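Local coordinates for hypothetical ntf2-like protein (PDB 3SBU) that is of unknown function but belongs to the DUF4348 family of the NTF2-like clan, at residues E152-V155 against E156-H160. Numbering follows the deposited sequence. Where two conformers were deposited one is given.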
loop_
_atom_site.group_PDB
_atom_site.type_symbol
_atom_site.label_atom_id
_atom_site.label_comp_id
_atom_site.label_asym_id
_atom_site.label_seq_id
_atom_site.Cartn_x
_atom_site.Cartn_y
_atom_site.Cartn_z
ATOM N N GLU A 152 -12.590 7.771 27.622
ATOM C CA GLU A 152 -13.125 7.869 26.261
ATOM C C GLU A 152 -13.512 6.469 25.734
ATOM O O GLU A 152 -12.735 5.537 25.858
ATOM C CB GLU A 152 -12.101 8.531 25.340
ATOM C CG GLU A 152 -12.631 8.967 23.987
ATOM C CD GLU A 152 -11.556 9.637 23.153
ATOM O OE1 GLU A 152 -10.679 8.919 22.626
ATOM O OE2 GLU A 152 -11.551 10.885 23.073
ATOM N N ASP A 153 -14.733 6.326 25.214
ATOM C CA ASP A 153 -15.235 5.058 24.680
ATOM C C ASP A 153 -14.581 4.784 23.324
ATOM O O ASP A 153 -14.586 5.690 22.485
ATOM C CB ASP A 153 -16.774 5.115 24.558
ATOM C CG ASP A 153 -17.379 3.884 23.892
ATOM O OD1 ASP A 153 -17.386 2.804 24.524
ATOM O OD2 ASP A 153 -17.831 4.001 22.751
ATOM N N PHE A 154 -14.052 3.537 23.093
ATOM C CA PHE A 154 -13.376 3.208 21.828
ATOM C C PHE A 154 -14.319 3.367 20.621
ATOM O O PHE A 154 -13.934 3.983 19.632
ATOM C CB PHE A 154 -12.722 1.790 21.801
ATOM C CG PHE A 154 -12.092 1.512 20.433
ATOM C CD1 PHE A 154 -10.864 2.086 20.076
ATOM C CD2 PHE A 154 -12.766 0.762 19.473
ATOM C CE1 PHE A 154 -10.304 1.884 18.804
ATOM C CE2 PHE A 154 -12.204 0.573 18.181
ATOM C CZ PHE A 154 -10.974 1.126 17.865
ATOM N N VAL A 155 -15.557 2.852 20.739
ATOM C CA VAL A 155 -16.564 2.810 19.674
ATOM C C VAL A 155 -16.917 4.212 19.204
ATOM O O VAL A 155 -16.939 4.480 17.992
ATOM C CB VAL A 155 -17.817 2.020 20.132
ATOM C CG1 VAL A 155 -18.956 2.124 19.107
ATOM C CG2 VAL A 155 -17.460 0.553 20.397
ATOM N N GLU A 156 -17.151 5.106 20.170
ATOM C CA GLU A 156 -17.526 6.472 19.875
ATOM C C GLU A 156 -16.333 7.193 19.314
ATOM O O GLU A 156 -16.506 7.924 18.352
ATOM C CB GLU A 156 -18.116 7.184 21.102
ATOM C CG GLU A 156 -19.335 6.437 21.645
ATOM C CD GLU A 156 -20.622 7.225 21.802
ATOM O OE1 GLU A 156 -21.355 7.388 20.798
ATOM O OE2 GLU A 156 -20.922 7.631 22.947
ATOM N N PHE A 157 -15.115 6.961 19.846
ATOM C CA PHE A 157 -13.906 7.564 19.288
ATOM C C PHE A 157 -13.738 7.104 17.817
ATOM O O PHE A 157 -13.417 7.922 16.947
ATOM C CB PHE A 157 -12.658 7.179 20.130
ATOM C CG PHE A 157 -11.386 7.044 19.314
ATOM C CD1 PHE A 157 -10.613 8.158 19.024
ATOM C CD2 PHE A 157 -10.991 5.805 18.797
ATOM C CE1 PHE A 157 -9.461 8.049 18.247
ATOM C CE2 PHE A 157 -9.851 5.701 17.989
ATOM C CZ PHE A 157 -9.077 6.819 17.746
ATOM N N PHE A 158 -13.933 5.792 17.563
ATOM C CA PHE A 158 -13.724 5.208 16.239
ATOM C C PHE A 158 -14.628 5.839 15.180
ATOM O O PHE A 158 -14.138 6.123 14.088
ATOM C CB PHE A 158 -13.857 3.677 16.208
ATOM C CG PHE A 158 -13.382 3.147 14.865
ATOM C CD1 PHE A 158 -12.021 3.069 14.572
ATOM C CD2 PHE A 158 -14.300 2.831 13.856
ATOM C CE1 PHE A 158 -11.584 2.633 13.316
ATOM C CE2 PHE A 158 -13.861 2.393 12.595
ATOM C CZ PHE A 158 -12.506 2.302 12.334
ATOM N N GLY A 159 -15.894 6.091 15.513
ATOM C CA GLY A 159 -16.831 6.755 14.608
ATOM C C GLY A 159 -16.335 8.113 14.150
ATOM O O GLY A 159 -16.458 8.455 12.967
ATOM N N HIS A 160 -15.759 8.886 15.092
ATOM C CA HIS A 160 -15.210 10.211 14.812
ATOM C C HIS A 160 -13.895 10.082 14.036
ATOM O O HIS A 160 -13.689 10.812 13.079
ATOM C CB HIS A 160 -15.022 11.002 16.111
ATOM C CG HIS A 160 -16.322 11.373 16.762
ATOM N ND1 HIS A 160 -16.757 10.746 17.920
ATOM C CD2 HIS A 160 -17.261 12.264 16.371
ATOM C CE1 HIS A 160 -17.935 11.279 18.197
ATOM N NE2 HIS A 160 -18.280 12.195 17.293
#
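Asp-153 caps the start of helix 154-163 by accepting a hydrogen bond from Glu-156 N at its OD2, 2.9 Å away. The amide meets this oxygen on its anti side, 28° out of the carboxylate plane. Asp-153 CG stands anti to its own backbone N (chi1 175°), beside the carbonyl carbon, and this brings OD2 to the amide of Glu-156. The same OD2 lies 3.1 Å from Glu-156 CG. Asp-153 O takes the amide of Phe-157, so the residue grips the helix start through both side chain and backbone. This is a classic N-cap. Phe-158 N then bonds to Phe-154 O at 2.7 Å, and Gly-159 N to Val-155 O, in regular i to i+4 steps.

The buried side of this turn is an aromatic cluster. Phe-154 CE1 touches Phe-157 CE2 at 3.9 Å, with the ring planes oblique at 48°. Phe-158 runs alongside Phe-154 and points the same way. Its CB sits over one face of the Phe-154 ring, but the two rings barely overlap. Phe-244 and Trp-251 meet Phe-154 edge-to-face, and Leu-229 of strand 226-230 packs on Phe-158.

The extended chain of Glu-152 crosses Phe-157 at a slant, and its OE1 comes 3.6 Å from Phe-157 CB. Its carboxylate is held by a salt bridge from OE2 to Arg-171 and a hydrogen bond from Trp-251 N to OE1.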